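Local coordinates for hydroquinone dioxygenase large subunit (Pseudomonas sp., PDB 4ZXA), which is the large subunit of a two-subunit, metal-dependent dioxygenase that probably opens the aromatic ring of hydroquinone, here holding cadmium and 4-hydroxybenzonitrile, at residues E[246-251]-E[311-316]; E[268-273]-E[288-293]. All blocks are in the same frame, centred on the assembly; numbering follows the deposited sequence.

Interaction 1: E[246-251]-E[311-316]. With H8N (4-hydroxybenzonitrile), chain J.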
loop_
_atom_site.group_PDB
_atom_site.type_symbol
_atom_site.label_atom_id
_atom_site.label_comp_id
_atom_site.label_asym_id
_atom_site.label_seq_id
_atom_site.Cartn_x
_atom_site.Cartn_y
_atom_site.Cartn_z
ATOM N N THR E 246 20.561 -6.956 -10.224
ATOM C CA THR E 246 19.176 -7.400 -10.128
ATOM C C THR E 246 18.311 -6.459 -10.972
ATOM O O THR E 246 18.691 -5.317 -11.209
ATOM C CB THR E 246 18.698 -7.394 -8.660
ATOM O OG1 THR E 246 17.304 -7.691 -8.597
ATOM C CG2 THR E 246 18.939 -6.038 -8.022
ATOM N N THR E 247 17.169 -6.954 -11.444
ATOM C CA THR E 247 16.266 -6.163 -12.259
ATOM C C THR E 247 15.079 -5.729 -11.412
ATOM O O THR E 247 14.398 -6.558 -10.823
ATOM C CB THR E 247 15.812 -6.945 -13.509
ATOM O OG1 THR E 247 15.029 -8.075 -13.116
ATOM C CG2 THR E 247 17.039 -7.436 -14.286
ATOM N N GLU E 248 14.844 -4.423 -11.351
ATOM C CA GLU E 248 13.872 -3.848 -10.438
ATOM C C GLU E 248 12.672 -3.264 -11.173
ATOM O O GLU E 248 12.811 -2.496 -12.129
ATOM C CB GLU E 248 14.524 -2.757 -9.572
ATOM C CG GLU E 248 15.995 -2.973 -9.269
ATOM C CD GLU E 248 16.270 -4.130 -8.315
ATOM O OE1 GLU E 248 15.716 -5.238 -8.508
ATOM O OE2 GLU E 248 17.064 -3.927 -7.367
ATOM N N GLU E 249 11.485 -3.654 -10.733
ATOM C CA GLU E 249 10.247 -3.129 -11.284
ATOM C C GLU E 249 9.282 -2.810 -10.149
ATOM O O GLU E 249 9.284 -3.482 -9.124
ATOM C CB GLU E 249 9.620 -4.113 -12.269
ATOM C CG GLU E 249 8.580 -3.486 -13.173
ATOM C CD GLU E 249 8.099 -4.420 -14.257
ATOM O OE1 GLU E 249 8.806 -5.393 -14.570
ATOM O OE2 GLU E 249 7.009 -4.177 -14.798
ATOM N N PHE E 250 8.444 -1.799 -10.347
ATOM C CA PHE E 250 7.505 -1.374 -9.320
ATOM C C PHE E 250 8.196 -0.907 -8.039
ATOM O O PHE E 250 9.069 -0.047 -8.073
ATOM C CB PHE E 250 6.519 -2.503 -9.009
ATOM C CG PHE E 250 5.289 -2.052 -8.283
ATOM C CD1 PHE E 250 4.629 -0.900 -8.662
ATOM C CD2 PHE E 250 4.789 -2.782 -7.219
ATOM C CE1 PHE E 250 3.497 -0.485 -7.996
ATOM C CE2 PHE E 250 3.660 -2.368 -6.552
ATOM C CZ PHE E 250 3.014 -1.221 -6.940
ATOM N N ILE E 251 7.772 -1.455 -6.909
ATOM C CA ILE E 251 8.292 -1.045 -5.612
ATOM C C ILE E 251 9.023 -2.149 -4.861
ATOM O O ILE E 251 8.530 -3.264 -4.765
ATOM C CB ILE E 251 7.148 -0.554 -4.697
ATOM C CG1 ILE E 251 6.230 0.409 -5.447
ATOM C CG2 ILE E 251 7.697 0.094 -3.439
ATOM C CD1 ILE E 251 4.971 0.745 -4.699
ATOM N N SER E 311 14.385 -2.031 -14.515
ATOM C CA SER E 311 15.704 -1.444 -14.713
ATOM C C SER E 311 16.839 -2.316 -14.174
ATOM O O SER E 311 16.640 -3.146 -13.288
ATOM C CB SER E 311 15.776 -0.070 -14.052
ATOM O OG SER E 311 15.523 -0.168 -12.663
ATOM N N MET E 312 18.040 -2.096 -14.697
ATOM C CA MET E 312 19.175 -2.901 -14.301
ATOM C C MET E 312 19.924 -2.180 -13.207
ATOM O O MET E 312 20.430 -1.074 -13.419
ATOM C CB MET E 312 20.080 -3.152 -15.496
ATOM C CG MET E 312 19.350 -3.772 -16.674
ATOM S SD MET E 312 20.528 -4.241 -17.953
ATOM C CE MET E 312 19.454 -5.143 -19.084
ATOM N N LEU E 313 19.966 -2.786 -12.025
ATOM C CA LEU E 313 20.656 -2.186 -10.888
ATOM C C LEU E 313 21.776 -3.095 -10.413
ATOM O O LEU E 313 21.592 -4.298 -10.235
ATOM C CB LEU E 313 19.696 -1.908 -9.723
ATOM C CG LEU E 313 20.355 -1.518 -8.385
ATOM C CD1 LEU E 313 21.064 -0.172 -8.486
ATOM C CD2 LEU E 313 19.342 -1.460 -7.275
ATOM N N MET E 314 22.947 -2.517 -10.208
ATOM C CA MET E 314 24.031 -3.283 -9.631
ATOM C C MET E 314 24.129 -3.002 -8.135
ATOM O O MET E 314 24.378 -1.860 -7.734
ATOM C CB MET E 314 25.349 -2.946 -10.315
ATOM C CG MET E 314 26.552 -3.541 -9.599
ATOM S SD MET E 314 26.636 -5.322 -9.813
ATOM C CE MET E 314 27.139 -5.459 -11.527
ATOM N N VAL E 315 23.919 -4.037 -7.317
ATOM C CA VAL E 315 24.138 -3.941 -5.871
ATOM C C VAL E 315 25.508 -4.535 -5.539
ATOM O O VAL E 315 25.788 -5.707 -5.818
ATOM C CB VAL E 315 23.037 -4.667 -5.048
ATOM C CG1 VAL E 315 23.281 -4.476 -3.544
ATOM C CG2 VAL E 315 21.644 -4.176 -5.441
ATOM N N TRP E 316 26.378 -3.714 -4.973
ATOM C CA TRP E 316 27.731 -4.157 -4.700
ATOM C C TRP E 316 27.874 -4.503 -3.207
ATOM O O TRP E 316 27.843 -3.632 -2.342
ATOM C CB TRP E 316 28.722 -3.085 -5.123
ATOM C CG TRP E 316 30.152 -3.367 -4.789
ATOM C CD1 TRP E 316 30.812 -4.569 -4.864
ATOM C CD2 TRP E 316 31.111 -2.410 -4.324
ATOM N NE1 TRP E 316 32.130 -4.409 -4.477
ATOM C CE2 TRP E 316 32.333 -3.094 -4.138
ATOM C CE3 TRP E 316 31.052 -1.042 -4.033
ATOM C CZ2 TRP E 316 33.480 -2.454 -3.684
ATOM C CZ3 TRP E 316 32.198 -0.407 -3.578
ATOM C CH2 TRP E 316 33.396 -1.117 -3.407
HETATM N NAA H8N J . 18.541 -2.672 0.563
HETATM C CAC H8N J . 18.269 -3.168 -0.431
HETATM C CAI H8N J . 17.934 -3.783 -1.749
HETATM C CAF H8N J . 18.113 -3.019 -2.896
HETATM C CAD H8N J . 17.808 -3.555 -4.144
HETATM C CAH H8N J . 17.330 -4.855 -4.197
HETATM O OAB H8N J . 17.015 -5.389 -5.418
HETATM C CAE H8N J . 17.149 -5.621 -3.051
HETATM C CAG H8N J . 17.458 -5.079 -1.813
#
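At the edge of the Glu248 carboxylate, near its plane, Leu313 CD2 approaches OE2 (3.4 Å as modelled), while Thr246 OG1 approaches Glu248 OE1 from above the plane and donates a 2.9 Å hydrogen bond. Val315 CG2 lies to one face side of the ligand ring, well off its centre, 4.1 Å from CAD of 4-hydroxybenzonitrile. OE2 accepts from the ligand hydroxyl OAB at a modelled 2.4 Å; crowding at OE2 makes both of its distances uncertain. The Glu248 chain bends at chi2 (-70°), which turns OE1 to the hydroxyl of Thr246. A leucine in place of Glu248 would probably leave the ligand hydroxyl without this acceptor and Thr246 OG1 without its carboxylate mate. Thr246 OG1 also bonds to Asn231 N. Beneath these groups, the antiparallel strands are tied by paired backbone bonds between Thr246 and Leu313 and between Glu248 and Ser311. Ser311 OG turns to Ser307 OG. On the reverse face Thr247 and Met312 pack on helix 219-224, whereas Thr246, Glu248, Ser311 and Leu313 share the face turned to the ligand. Such a sheet is consistent with the cupin beta-barrel, whose interior holds the metal and substrate site.

Interaction 2: E[268-273]-E[288-293]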
loop_
_atom_site.group_PDB
_atom_site.type_symbol
_atom_site.label_atom_id
_atom_site.label_comp_id
_atom_site.label_asym_id
_atom_site.label_seq_id
_atom_site.Cartn_x
_atom_site.Cartn_y
_atom_site.Cartn_z
ATOM N N SER E 268 20.826 0.805 -15.911
ATOM C CA SER E 268 19.866 1.224 -16.929
ATOM C C SER E 268 18.684 1.949 -16.310
ATOM O O SER E 268 18.335 1.703 -15.161
ATOM C CB SER E 268 19.353 0.027 -17.724
ATOM O OG SER E 268 18.138 -0.450 -17.182
ATOM N N ASP E 269 18.083 2.851 -17.077
ATOM C CA ASP E 269 16.863 3.527 -16.676
ATOM C C ASP E 269 17.037 4.338 -15.390
ATOM O O ASP E 269 18.045 5.035 -15.239
ATOM C CB ASP E 269 15.722 2.516 -16.595
ATOM C CG ASP E 269 15.480 1.838 -17.939
ATOM O OD1 ASP E 269 14.975 2.524 -18.857
ATOM O OD2 ASP E 269 15.823 0.639 -18.103
ATOM N N GLU E 270 16.063 4.265 -14.483
ATOM C CA GLU E 270 16.149 5.018 -13.239
ATOM C C GLU E 270 15.337 4.405 -12.114
ATOM O O GLU E 270 14.327 3.748 -12.354
ATOM C CB GLU E 270 15.751 6.491 -13.442
ATOM C CG GLU E 270 14.268 6.733 -13.757
ATOM C CD GLU E 270 13.891 8.223 -13.804
ATOM O OE1 GLU E 270 14.796 9.087 -13.795
ATOM O OE2 GLU E 270 12.680 8.540 -13.853
ATOM N N ILE E 271 15.800 4.643 -10.889
ATOM C CA ILE E 271 15.123 4.228 -9.667
ATOM C C ILE E 271 15.065 5.404 -8.688
ATOM O O ILE E 271 16.016 6.198 -8.585
ATOM C CB ILE E 271 15.862 3.036 -8.981
ATOM C CG1 ILE E 271 15.879 1.797 -9.893
ATOM C CG2 ILE E 271 15.228 2.706 -7.628
ATOM C CD1 ILE E 271 16.624 0.606 -9.319
ATOM N N VAL E 272 13.958 5.524 -7.963
ATOM C CA VAL E 272 13.873 6.546 -6.926
ATOM C C VAL E 272 13.897 5.956 -5.507
ATOM O O VAL E 272 13.115 5.053 -5.166
ATOM C CB VAL E 272 12.634 7.436 -7.094
ATOM C CG1 VAL E 272 12.509 8.409 -5.906
ATOM C CG2 VAL E 272 12.704 8.181 -8.396
ATOM N N TRP E 273 14.787 6.490 -4.676
ATOM C CA TRP E 273 14.895 6.039 -3.297
ATOM C C TRP E 273 14.409 7.066 -2.269
ATOM O O TRP E 273 14.903 8.189 -2.229
ATOM C CB TRP E 273 16.331 5.614 -2.990
ATOM C CG TRP E 273 16.749 4.396 -3.739
ATOM C CD1 TRP E 273 17.342 4.360 -4.966
ATOM C CD2 TRP E 273 16.597 3.028 -3.329
ATOM N NE1 TRP E 273 17.584 3.065 -5.336
ATOM C CE2 TRP E 273 17.136 2.225 -4.352
ATOM C CE3 TRP E 273 16.074 2.407 -2.189
ATOM C CZ2 TRP E 273 17.158 0.829 -4.276
ATOM C CZ3 TRP E 273 16.094 1.018 -2.113
ATOM C CH2 TRP E 273 16.624 0.248 -3.150
ATOM N N THR E 288 17.248 10.152 -6.797
ATOM C CA THR E 288 16.888 9.640 -8.107
ATOM C C THR E 288 18.145 9.138 -8.785
ATOM O O THR E 288 19.070 9.895 -9.021
ATOM C CB THR E 288 16.266 10.728 -8.978
ATOM O OG1 THR E 288 15.125 11.291 -8.315
ATOM C CG2 THR E 288 15.846 10.155 -10.323
ATOM N N MET E 289 18.198 7.850 -9.083
ATOM C CA MET E 289 19.407 7.294 -9.670
ATOM C C MET E 289 19.186 6.980 -11.140
ATOM O O MET E 289 18.320 6.171 -11.498
ATOM C CB MET E 289 19.895 6.061 -8.893
ATOM C CG MET E 289 20.441 6.382 -7.492
ATOM S SD MET E 289 21.397 5.050 -6.699
ATOM C CE MET E 289 22.906 5.014 -7.676
ATOM N N ARG E 290 19.969 7.642 -11.983
ATOM C CA ARG E 290 19.887 7.480 -13.423
ATOM C C ARG E 290 21.046 6.639 -13.929
ATOM O O ARG E 290 22.006 6.378 -13.203
ATOM C CB ARG E 290 19.890 8.851 -14.101
ATOM C CG ARG E 290 18.829 9.795 -13.561
ATOM C CD ARG E 290 18.620 11.003 -14.456
ATOM N NE ARG E 290 17.380 11.677 -14.088
ATOM C CZ ARG E 290 17.297 12.924 -13.639
ATOM N NH1 ARG E 290 18.385 13.681 -13.521
ATOM N NH2 ARG E 290 16.112 13.420 -13.313
ATOM N N ALA E 291 20.953 6.222 -15.183
ATOM C CA ALA E 291 21.953 5.339 -15.771
ATOM C C ALA E 291 23.362 5.881 -15.541
ATOM O O ALA E 291 23.664 7.036 -15.891
ATOM C CB ALA E 291 21.679 5.146 -17.267
ATOM N N GLY E 292 24.217 5.045 -14.951
ATOM C CA GLY E 292 25.568 5.453 -14.616
ATOM C C GLY E 292 25.786 6.007 -13.214
ATOM O O GLY E 292 26.919 6.161 -12.785
ATOM N N ASP E 293 24.718 6.312 -12.487
ATOM C CA ASP E 293 24.878 6.816 -11.122
ATOM C C ASP E 293 25.442 5.792 -10.114
ATOM O O ASP E 293 25.165 4.583 -10.183
ATOM C CB ASP E 293 23.577 7.410 -10.596
ATOM C CG ASP E 293 23.170 8.672 -11.335
ATOM O OD1 ASP E 293 24.024 9.268 -12.034
ATOM O OD2 ASP E 293 21.995 9.082 -11.204
HETATM O O HOH W 1 18.574 6.924 -17.066
#
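Glu270 and Arg290 run side by side in the same direction, their carboxylate and guanidinium planes 22° apart. Glu270 OE1 sits at the guanidinium edge, 3.7 Å from Arg290 NE, a long salt bridge; the same oxygen is 3.8 Å from the methyl CG2 of Thr288. With OG1 of Thr288 anti to the carbonyl carbon (chi1 -57°), that hydroxyl sits beside Val272 CG2, and CG2, anti to the backbone N, is turned to the acid. The other face carries a Met-aromatic contact: Met289 SD lies obliquely to the Trp273 ring, 4.5 Å from CD1.

Two backbone bonds between Ile271 and Met289 fix these neighbours, Met289 N to Ile271 O at 2.8 Å being almost straight. Near the strand ends a water bridges the two backbones, donating to Asp269 O and accepting from Ala291 N. Ala291 belongs to a type II turn, Arg290 to Asp293, closed by Asp293 N to Arg290 O; Asp293 OD2 adds a 2.6 Å bond from Arg290 N. At Gly292 a CB would press on the carbonyl oxygen of Ala291, so glycine suits the position.

Outermost, the small subunit receives Arg290 NH1 at its Lys22 O, and its strand pairs with Thr288 and Asp293, carrying the sheet across the interface. The arrangement is an antiparallel beta hairpin of a cupin fold, with pocket residue Trp273 on its inner face.

Overall arrangement
Interactions 1 and 2, with centres 9 Å apart, belong to the two facing sheets of the cupin barrel; the hairpin pairing of interaction 2 forms within the longer chain excursion between the strands of interaction 1. They meet where Met312 N probably bonds to Ser268 OG (3.0 Å) and where Ile271 CG1 packs on Ser311 OG (3.4 Å); Ile271 also touches Glu248 and Leu313. Both reach the bound 4-hydroxybenzonitrile: 246-251 and 311-316 at its hydroxyl and ring, and 268-273 through Trp273, whose side chain is about 4 Å from the ligand and about 6 Å from the cadmium held by His256, Asn258, Glu262 and His303.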